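Side-chain contacts in enoyl-CoA hydratase (PDB 3PE8), which probably catalyses the reversible addition of water across the double bond of enoyl-CoA thioesters, as a zinc-binding member of the crotonase family: residues L24-P27 against Q28-N31; L215-G218 against G219-A223; L183-A186 against A187-A191; V150-A153 against R154-L158. All blocks are in the same frame, centred on the assembly; numbering follows the deposited sequence.

Contact 1: residues L24-P27 against Q28-N31; sequences LNRP and QSRN
The guanidinium group of Arg26 has Ser29 against one face: Ser29 CB stands 3.5 Å above the plane, offset toward the rim, and Ser29 OG lies over the same group at 3.6 Å from Arg26 NH2. Gln28 NE2 lies neither over a face nor at an edge of this group and passes closer to the aliphatic base of Arg26, near CB. A bend at chi3 (70°) turns the end of Arg26 back over the serine, while its NH1 bonds Ala32 O and forms a salt bridge with Asp71. The amide of Asn31 faces the backbone instead: OD1 accepts from Arg26 N at 2.9 Å, with the donor tilted 18° from the carbonyl plane and an N-H...O angle of 137°. Its ND2 is held by Ala62 O and Phe66 O, so bonds at both ends fix which way the amide is turned. These groups belong to the loop between strand 19-24 and helix 35-50 of the crotonase fold, and the loop turns tightly here. Arg26 O takes two donors from opposite faces of its plane, Asn31 N at 2.8 Å and Ser29 N at 2.9 Å, while Arg30 N bonds Pro27 O. At the strand end, Leu24 CB rests 4.1 Å from Asn31 CG. Over the proline, the side chain of Gln28 bends at chi2 and brings OE1 to 3.3 Å from Pro27 CD.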
loop_
_atom_site.group_PDB
_atom_site.type_symbol
_atom_site.label_atom_id
_atom_site.label_comp_id
_atom_site.label_asym_id
_atom_site.label_seq_id
_atom_site.Cartn_x
_atom_site.Cartn_y
_atom_site.Cartn_z
ATOM N N LEU A 24 -18.909 -8.481 30.266
ATOM C CA LEU A 24 -19.897 -9.261 29.520
ATOM C C LEU A 24 -20.598 -10.192 30.511
ATOM O O LEU A 24 -19.938 -10.894 31.254
ATOM C CB LEU A 24 -19.238 -10.091 28.421
ATOM C CG LEU A 24 -18.306 -9.368 27.438
ATOM C CD1 LEU A 24 -17.673 -10.421 26.525
ATOM C CD2 LEU A 24 -19.040 -8.308 26.604
ATOM N N ASN A 25 -21.925 -10.151 30.569
ATOM C CA ASN A 25 -22.645 -10.774 31.670
ATOM C C ASN A 25 -23.818 -11.659 31.207
ATOM O O ASN A 25 -24.982 -11.461 31.613
ATOM C CB ASN A 25 -23.124 -9.711 32.700
ATOM C CG ASN A 25 -23.569 -10.339 34.009
ATOM O OD1 ASN A 25 -22.943 -11.302 34.493
ATOM N ND2 ASN A 25 -24.656 -9.817 34.579
ATOM N N ARG A 26 -23.496 -12.622 30.349
ATOM C CA ARG A 26 -24.449 -13.673 30.009
ATOM C C ARG A 26 -23.766 -15.010 30.237
ATOM O O ARG A 26 -23.657 -15.818 29.316
ATOM C CB ARG A 26 -24.959 -13.566 28.558
ATOM C CG ARG A 26 -25.648 -12.245 28.204
ATOM C CD ARG A 26 -26.078 -12.250 26.774
ATOM N NE ARG A 26 -27.197 -13.184 26.564
ATOM C CZ ARG A 26 -27.261 -14.170 25.667
ATOM N NH1 ARG A 26 -26.254 -14.443 24.831
ATOM N NH2 ARG A 26 -28.380 -14.892 25.591
ATOM N N PRO A 27 -23.344 -15.271 31.483
ATOM C CA PRO A 27 -22.579 -16.506 31.690
ATOM C C PRO A 27 -23.396 -17.766 31.423
ATOM O O PRO A 27 -22.835 -18.804 31.047
ATOM C CB PRO A 27 -22.138 -16.407 33.157
ATOM C CG PRO A 27 -23.051 -15.424 33.784
ATOM C CD PRO A 27 -23.392 -14.451 32.704
ATOM N N GLN A 28 -24.709 -17.692 31.607
ATOM C CA GLN A 28 -25.590 -18.814 31.323
ATOM C C GLN A 28 -25.534 -19.240 29.853
ATOM O O GLN A 28 -25.954 -20.345 29.516
ATOM C CB GLN A 28 -27.034 -18.456 31.747
ATOM C CG GLN A 28 -27.695 -17.344 30.887
ATOM C CD GLN A 28 -27.337 -15.863 31.219
ATOM O OE1 GLN A 28 -26.479 -15.536 32.072
ATOM N NE2 GLN A 28 -28.062 -14.956 30.546
ATOM N N SER A 29 -25.028 -18.355 28.982
ATOM C CA SER A 29 -24.873 -18.557 27.543
ATOM C C SER A 29 -23.413 -18.335 27.102
ATOM O O SER A 29 -23.122 -17.990 25.941
ATOM C CB SER A 29 -25.788 -17.594 26.780
ATOM O OG SER A 29 -27.143 -17.901 27.070
ATOM N N ARG A 30 -22.479 -18.538 28.034
ATOM C CA ARG A 30 -21.033 -18.396 27.745
ATOM C C ARG A 30 -20.676 -17.007 27.207
ATOM O O ARG A 30 -19.733 -16.859 26.415
ATOM C CB ARG A 30 -20.562 -19.492 26.786
ATOM C CG ARG A 30 -20.719 -20.853 27.341
ATOM C CD ARG A 30 -20.305 -21.897 26.303
ATOM N NE ARG A 30 -20.250 -23.208 26.909
ATOM C CZ ARG A 30 -21.230 -24.102 26.896
ATOM N NH1 ARG A 30 -22.382 -23.855 26.267
ATOM N NH2 ARG A 30 -21.043 -25.267 27.520
ATOM N N ASN A 31 -21.392 -16.001 27.692
ATOM C CA ASN A 31 -21.229 -14.623 27.287
ATOM C C ASN A 31 -21.350 -14.446 25.785
ATOM O O ASN A 31 -20.732 -13.549 25.211
ATOM C CB ASN A 31 -19.887 -14.075 27.816
ATOM C CG ASN A 31 -19.858 -13.998 29.328
ATOM O OD1 ASN A 31 -20.916 -13.843 29.966
ATOM N ND2 ASN A 31 -18.666 -14.151 29.912
#

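Contact 2: residues L215-G218 against G219-A223; sequences LQTG and GALWA
Thr217 O receives Leu221 N at 2.9 Å with an N-H...O angle of 160°, and the donor arrives almost straight down the carbonyl bond. The same oxygen is flanked by carbon: Leu221 CG lies 3.4 Å away, and Ala220 CB is also 3.4 Å from Thr217 O. One residue on, Trp222 N bonds Gly218 O at 2.9 Å. Helix 199-234 is kinked here, where the amides of Gly219 and Ala220 have no direct bond to the turn before. Two waters fill the breach. One donates to Leu215 O and accepts from Gly219 N at 3.0 Å; the other donates to Gln216 O and accepts from Ala220 N at 2.9 Å. Each therefore replaces a broken i to i+4 bond. Along the flank of the bend Thr217 and Leu221 run side by side, pointing the same way, with Thr217 OG1 3.8 Å from Leu221 CD1. With chi1 at 59°, that hydroxyl sits between the backbone N and the carbonyl carbon, and it is hydrogen-bonded to Asp213 O one turn back. Val142 of helix 140-148 touches Thr217, Ala220 and Leu221. Leu221 packs against Trp222 of the second subunit, and Trp222 against Gly218 of that subunit; Ala220 meets Gln216 of the third, placing the kink where subunits meet. The chemistry implies that the bend costs these four backbone atoms no partner: water accepts from both displaced amides and donates to the two carbonyls they would otherwise have bonded.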
loop_
_atom_site.group_PDB
_atom_site.type_symbol
_atom_site.label_atom_id
_atom_site.label_comp_id
_atom_site.label_asym_id
_atom_site.label_seq_id
_atom_site.Cartn_x
_atom_site.Cartn_y
_atom_site.Cartn_z
ATOM N N LEU A 215 -4.331 2.353 8.375
ATOM C CA LEU A 215 -3.667 2.487 7.071
ATOM C C LEU A 215 -3.116 1.140 6.599
ATOM O O LEU A 215 -3.240 0.762 5.435
ATOM C CB LEU A 215 -2.545 3.548 7.207
ATOM C CG LEU A 215 -1.399 3.489 6.212
ATOM C CD1 LEU A 215 -1.974 3.910 4.850
ATOM C CD2 LEU A 215 -0.269 4.376 6.621
ATOM N N GLN A 216 -2.544 0.371 7.520
ATOM C CA GLN A 216 -1.853 -0.863 7.172
ATOM C C GLN A 216 -2.807 -2.037 6.996
ATOM O O GLN A 216 -2.468 -3.005 6.322
ATOM C CB GLN A 216 -0.815 -1.186 8.229
ATOM C CG GLN A 216 0.180 -0.052 8.293
ATOM C CD GLN A 216 1.283 -0.256 9.254
ATOM O OE1 GLN A 216 1.105 -0.854 10.333
ATOM N NE2 GLN A 216 2.460 0.239 8.884
ATOM N N THR A 217 -3.996 -1.961 7.574
ATOM C CA THR A 217 -4.909 -3.113 7.577
ATOM C C THR A 217 -6.157 -2.959 6.693
ATOM O O THR A 217 -6.897 -3.927 6.501
ATOM C CB THR A 217 -5.410 -3.416 9.021
ATOM O OG1 THR A 217 -6.089 -2.275 9.561
ATOM C CG2 THR A 217 -4.278 -3.888 9.954
ATOM N N GLY A 218 -6.450 -1.765 6.187
ATOM C CA GLY A 218 -7.714 -1.560 5.501
ATOM C C GLY A 218 -7.921 -2.405 4.276
ATOM O O GLY A 218 -9.021 -2.930 4.067
ATOM N N GLY A 219 -6.888 -2.532 3.449
ATOM C CA GLY A 219 -6.974 -3.390 2.246
ATOM C C GLY A 219 -7.283 -4.819 2.627
ATOM O O GLY A 219 -8.056 -5.526 1.949
ATOM N N ALA A 220 -6.627 -5.263 3.693
ATOM C CA ALA A 220 -6.886 -6.611 4.171
ATOM C C ALA A 220 -8.293 -6.798 4.685
ATOM O O ALA A 220 -8.913 -7.857 4.465
ATOM C CB ALA A 220 -5.858 -6.957 5.302
ATOM N N LEU A 221 -8.794 -5.801 5.422
ATOM C CA LEU A 221 -10.157 -5.845 5.917
ATOM C C LEU A 221 -11.187 -5.877 4.790
ATOM O O LEU A 221 -12.200 -6.551 4.883
ATOM C CB LEU A 221 -10.407 -4.694 6.898
ATOM C CG LEU A 221 -9.664 -4.842 8.216
ATOM C CD1 LEU A 221 -9.582 -3.511 8.949
ATOM C CD2 LEU A 221 -10.295 -5.937 9.112
ATOM N N TRP A 222 -10.937 -5.134 3.722
ATOM C CA TRP A 222 -11.782 -5.209 2.537
ATOM C C TRP A 222 -11.772 -6.605 1.932
ATOM O O TRP A 222 -12.807 -7.147 1.627
ATOM C CB TRP A 222 -11.316 -4.205 1.490
ATOM C CG TRP A 222 -12.220 -4.179 0.254
ATOM C CD1 TRP A 222 -11.939 -4.684 -0.998
ATOM C CD2 TRP A 222 -13.587 -3.709 0.185
ATOM N NE1 TRP A 222 -13.014 -4.500 -1.843
ATOM C CE2 TRP A 222 -14.035 -3.919 -1.134
ATOM C CE3 TRP A 222 -14.459 -3.098 1.100
ATOM C CZ2 TRP A 222 -15.312 -3.550 -1.554
ATOM C CZ3 TRP A 222 -15.745 -2.729 0.666
ATOM C CH2 TRP A 222 -16.145 -2.963 -0.648
ATOM N N ALA A 223 -10.585 -7.193 1.780
ATOM C CA ALA A 223 -10.462 -8.536 1.273
ATOM C C ALA A 223 -11.209 -9.567 2.116
ATOM O O ALA A 223 -11.854 -10.449 1.562
ATOM C CB ALA A 223 -8.992 -8.925 1.134
HETATM O O HOH W 1 -4.164 -1.167 3.468
HETATM O O HOH W 2 -3.963 -4.164 4.196
#

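Contact 3: residues L183-A186 against A187-A191; sequences LLTA and ARRVA
Backbone hydrogen bonds set the spacing between Leu183-Ala186 and Ala187-Ala191: Ala187 N to Leu183 O, Arg188 N to Leu184 O, Arg189 N to Thr185 O and Val190 N to Ala186 O make the first turns of an alpha-helix. Two arginines then fold back over the turn before them, each bent at chi3. In Arg188 (chi3 -77°) the guanidinium brings one face over Leu184 O, which stands 3.6 Å from the plane over its centre, and NH1 comes to 3.6 Å from Leu184 CB. Arg189 (chi3 -53°) lays its own plane on Ala186 in the same manner, with Ala186 CA 3.6 Å from the plane and NH2 3.5 Å from Ala186 CB. Helix 183-195 packs on the sheet of the crotonase fold, its apolar side against strands: Leu184 and Ala187 touch Ile58, Leu183 and Val190 touch Ile118. Among the weaker contacts, Thr185 CG2 lies 3.9 Å from Arg189 NH1, the two side chains slanting past each other, and Val190 CG2 is 3.6 Å from Ala186 O. Polar bridging involves a water that donates to Ala186 O at 2.9 Å and accepts a weak bond from Arg189 NH2 at 3.1 Å. The same NH2 forms a salt bridge with Glu176 OE2.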
loop_
_atom_site.group_PDB
_atom_site.type_symbol
_atom_site.label_atom_id
_atom_site.label_comp_id
_atom_site.label_asym_id
_atom_site.label_seq_id
_atom_site.Cartn_x
_atom_site.Cartn_y
_atom_site.Cartn_z
ATOM N N LEU A 183 -6.317 -11.747 37.943
ATOM C CA LEU A 183 -6.518 -11.194 36.604
ATOM C C LEU A 183 -6.935 -9.721 36.648
ATOM O O LEU A 183 -6.287 -8.871 36.029
ATOM C CB LEU A 183 -7.599 -11.986 35.849
ATOM C CG LEU A 183 -7.954 -11.375 34.490
ATOM C CD1 LEU A 183 -6.739 -11.327 33.619
ATOM C CD2 LEU A 183 -9.112 -12.181 33.818
ATOM N N LEU A 184 -8.022 -9.405 37.337
ATOM C CA LEU A 184 -8.460 -8.003 37.378
ATOM C C LEU A 184 -7.520 -7.129 38.224
ATOM O O LEU A 184 -7.321 -5.978 37.881
ATOM C CB LEU A 184 -9.916 -7.856 37.793
ATOM C CG LEU A 184 -10.965 -8.020 36.650
ATOM C CD1 LEU A 184 -11.000 -6.792 35.682
ATOM C CD2 LEU A 184 -10.797 -9.249 35.851
ATOM N N THR A 185 -6.891 -7.683 39.259
ATOM C CA THR A 185 -5.779 -7.003 39.930
ATOM C C THR A 185 -4.719 -6.545 38.920
ATOM O O THR A 185 -4.270 -5.380 38.917
ATOM C CB THR A 185 -5.148 -7.940 40.982
ATOM O OG1 THR A 185 -6.149 -8.327 41.898
ATOM C CG2 THR A 185 -3.994 -7.215 41.747
ATOM N N ALA A 186 -4.280 -7.454 38.052
ATOM C CA ALA A 186 -3.282 -7.125 37.078
ATOM C C ALA A 186 -3.714 -6.097 36.073
ATOM O O ALA A 186 -2.913 -5.226 35.656
ATOM C CB ALA A 186 -2.797 -8.412 36.324
ATOM N N ALA A 187 -4.948 -6.244 35.593
ATOM C CA ALA A 187 -5.497 -5.287 34.632
ATOM C C ALA A 187 -5.589 -3.891 35.249
ATOM O O ALA A 187 -5.264 -2.901 34.579
ATOM C CB ALA A 187 -6.819 -5.737 34.128
ATOM N N ARG A 188 -5.977 -3.821 36.530
ATOM C CA ARG A 188 -6.033 -2.529 37.243
ATOM C C ARG A 188 -4.659 -1.897 37.411
ATOM O O ARG A 188 -4.544 -0.678 37.370
ATOM C CB ARG A 188 -6.743 -2.665 38.592
ATOM C CG ARG A 188 -8.274 -2.780 38.473
ATOM C CD ARG A 188 -8.938 -2.753 39.830
ATOM N NE ARG A 188 -8.850 -4.001 40.580
ATOM C CZ ARG A 188 -9.747 -4.996 40.540
ATOM N NH1 ARG A 188 -10.817 -4.949 39.728
ATOM N NH2 ARG A 188 -9.562 -6.061 41.295
ATOM N N ARG A 189 -3.609 -2.714 37.580
ATOM C CA ARG A 189 -2.247 -2.200 37.668
ATOM C C ARG A 189 -1.838 -1.522 36.383
ATOM O O ARG A 189 -1.262 -0.417 36.428
ATOM C CB ARG A 189 -1.223 -3.310 38.005
ATOM C CG ARG A 189 -1.306 -3.878 39.356
ATOM C CD ARG A 189 -0.050 -4.707 39.677
ATOM N NE ARG A 189 0.242 -5.737 38.654
ATOM C CZ ARG A 189 0.001 -7.048 38.810
ATOM N NH1 ARG A 189 -0.576 -7.524 39.941
ATOM N NH2 ARG A 189 0.294 -7.893 37.823
ATOM N N VAL A 190 -2.107 -2.160 35.236
ATOM C CA VAL A 190 -1.775 -1.573 33.950
ATOM C C VAL A 190 -2.589 -0.320 33.714
ATOM O O VAL A 190 -2.057 0.711 33.360
ATOM C CB VAL A 190 -1.925 -2.596 32.801
ATOM C CG1 VAL A 190 -1.745 -1.933 31.458
ATOM C CG2 VAL A 190 -0.933 -3.753 33.024
ATOM N N ALA A 191 -3.892 -0.380 34.025
ATOM C CA ALA A 191 -4.732 0.789 33.890
ATOM C C ALA A 191 -4.239 1.956 34.748
ATOM O O ALA A 191 -4.239 3.096 34.281
ATOM C CB ALA A 191 -6.198 0.421 34.189
HETATM O O HOH W 3 -0.124 -5.962 35.473
#

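Contact 4: residues V150-A153 against R154-L158; sequences VGLA and RRMSL
Val150 swings CG1 away from its backbone N (chi1 180°), and Arg154, one helical turn later, sets CG opposite its own carbonyl carbon (chi1 -66°) before running extended from CG to NE; the two side chains consequently run side by side and point the same way. Both belong to helix 150-159 of the crotonase fold, a regular alpha-helix here, as the i to i+4 bonds attest: Arg154 N reaches Val150 O at 3.0 Å, and Met156 N meets Leu152 O at 2.8 Å with an N-H...O angle of 172°. Val150 CG1 stands 3.2 Å above the guanidinium plane of Arg154, toward its rim. The methyl thus packs on a flat cation, and it meets more than one atom of it, lying 3.5 Å from Arg154 NE and 3.6 Å from Arg154 NH2. Arg155 takes the other course, extended and leading away from the turn. Both arginines anchor the helix across the subunit interface, Arg154 NH1 in a salt bridge with Asp115 of the third subunit and Arg155 NH1 in one with Glu176 of that same subunit. On the apolar side Leu152 CG is 4.4 Å from Met156 SD; both residues touch Leu163 of strand 163-164, while Ala153 packs against Leu144, Pro145 and Val148 of helix 140-148. Ser157 is about 6 Å from the zinc ligand His129, side chain to side chain, and its hydroxyl bonds Asp127 and also Tyr209 of the third subunit. Within the helix, that Ser157 OG stands 3.3 Å from Ala153 O.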
loop_
_atom_site.group_PDB
_atom_site.type_symbol
_atom_site.label_atom_id
_atom_site.label_comp_id
_atom_site.label_asym_id
_atom_site.label_seq_id
_atom_site.Cartn_x
_atom_site.Cartn_y
_atom_site.Cartn_z
ATOM N N VAL A 150 1.761 -15.575 11.444
ATOM C CA VAL A 150 1.124 -16.153 10.265
ATOM C C VAL A 150 0.838 -17.657 10.428
ATOM O O VAL A 150 -0.308 -18.111 10.303
ATOM C CB VAL A 150 1.932 -15.924 8.980
ATOM C CG1 VAL A 150 1.219 -16.557 7.806
ATOM C CG2 VAL A 150 2.164 -14.434 8.776
ATOM N N GLY A 151 1.864 -18.425 10.730
ATOM C CA GLY A 151 1.676 -19.864 10.848
ATOM C C GLY A 151 0.753 -20.312 11.953
ATOM O O GLY A 151 -0.065 -21.233 11.794
ATOM N N LEU A 152 0.889 -19.668 13.109
ATOM C CA LEU A 152 0.029 -20.011 14.215
ATOM C C LEU A 152 -1.413 -19.603 13.943
ATOM O O LEU A 152 -2.327 -20.341 14.310
ATOM C CB LEU A 152 0.572 -19.438 15.513
ATOM C CG LEU A 152 -0.104 -19.851 16.796
ATOM C CD1 LEU A 152 -0.245 -21.391 16.936
ATOM C CD2 LEU A 152 0.711 -19.316 17.986
ATOM N N ALA A 153 -1.627 -18.451 13.301
ATOM C CA ALA A 153 -2.989 -18.061 12.928
ATOM C C ALA A 153 -3.618 -19.092 11.980
ATOM O O ALA A 153 -4.776 -19.473 12.150
ATOM C CB ALA A 153 -3.024 -16.647 12.282
ATOM N N ARG A 154 -2.844 -19.537 10.988
ATOM C CA ARG A 154 -3.336 -20.529 10.060
ATOM C C ARG A 154 -3.606 -21.844 10.768
ATOM O O ARG A 154 -4.663 -22.453 10.555
ATOM C CB ARG A 154 -2.399 -20.685 8.861
ATOM C CG ARG A 154 -2.382 -19.406 8.003
ATOM C CD ARG A 154 -1.532 -19.504 6.766
ATOM N NE ARG A 154 -1.361 -18.190 6.123
ATOM C CZ ARG A 154 -0.624 -17.969 5.056
ATOM N NH1 ARG A 154 -0.042 -18.955 4.411
ATOM N NH2 ARG A 154 -0.485 -16.720 4.609
ATOM N N ARG A 155 -2.716 -22.260 11.666
ATOM C CA ARG A 155 -2.934 -23.480 12.421
ATOM C C ARG A 155 -4.228 -23.351 13.247
ATOM O O ARG A 155 -5.046 -24.279 13.257
ATOM C CB ARG A 155 -1.715 -23.815 13.300
ATOM C CG ARG A 155 -1.857 -25.112 14.068
ATOM C CD ARG A 155 -0.578 -25.446 14.807
ATOM N NE ARG A 155 -0.848 -26.517 15.753
ATOM C CZ ARG A 155 0.033 -27.398 16.193
ATOM N NH1 ARG A 155 1.286 -27.422 15.775
ATOM N NH2 ARG A 155 -0.374 -28.336 17.041
ATOM N N MET A 156 -4.399 -22.256 13.980
ATOM C CA MET A 156 -5.623 -22.043 14.751
ATOM C C MET A 156 -6.882 -22.118 13.901
ATOM O O MET A 156 -7.844 -22.837 14.215
ATOM C CB MET A 156 -5.564 -20.698 15.470
ATOM C CG MET A 156 -4.598 -20.676 16.619
ATOM S SD MET A 156 -4.395 -19.100 17.439
ATOM C CE MET A 156 -6.021 -18.941 18.220
ATOM N N SER A 157 -6.903 -21.371 12.816
ATOM C CA SER A 157 -8.111 -21.270 11.985
ATOM C C SER A 157 -8.478 -22.561 11.278
ATOM O O SER A 157 -9.653 -22.888 11.108
ATOM C CB SER A 157 -7.963 -20.168 10.961
ATOM O OG SER A 157 -7.971 -18.906 11.598
ATOM N N LEU A 158 -7.462 -23.327 10.874
ATOM C CA LEU A 158 -7.736 -24.533 10.108
ATOM C C LEU A 158 -8.006 -25.763 11.002
ATOM O O LEU A 158 -8.722 -26.667 10.581
ATOM C CB LEU A 158 -6.602 -24.805 9.132
ATOM C CG LEU A 158 -6.312 -23.622 8.202
ATOM C CD1 LEU A 158 -5.078 -23.965 7.352
ATOM C CD2 LEU A 158 -7.587 -23.166 7.406
#

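From the N terminus, contact 1 comes first and closes a tight turn in the loop after strand 19-24, ahead of helix 35-50. Contact 4 follows on helix 150-159, then contact 3 on helix 183-195, and contact 2 last, on the long helix 199-234. Each is formed by one continuous run, so they stand in series: none nests within or crosses another, and none touches. Contacts 1 and 3 are nearest, about 10 Å between closest atoms; contacts 2 and 3 lie on opposite sides of the chain's centre. Contact 1 ties the end of strand 19-24 to the loop that follows it, contact 3 lies on the sheet, and contacts 2 and 4 both flank helix 140-148 and meet the third subunit.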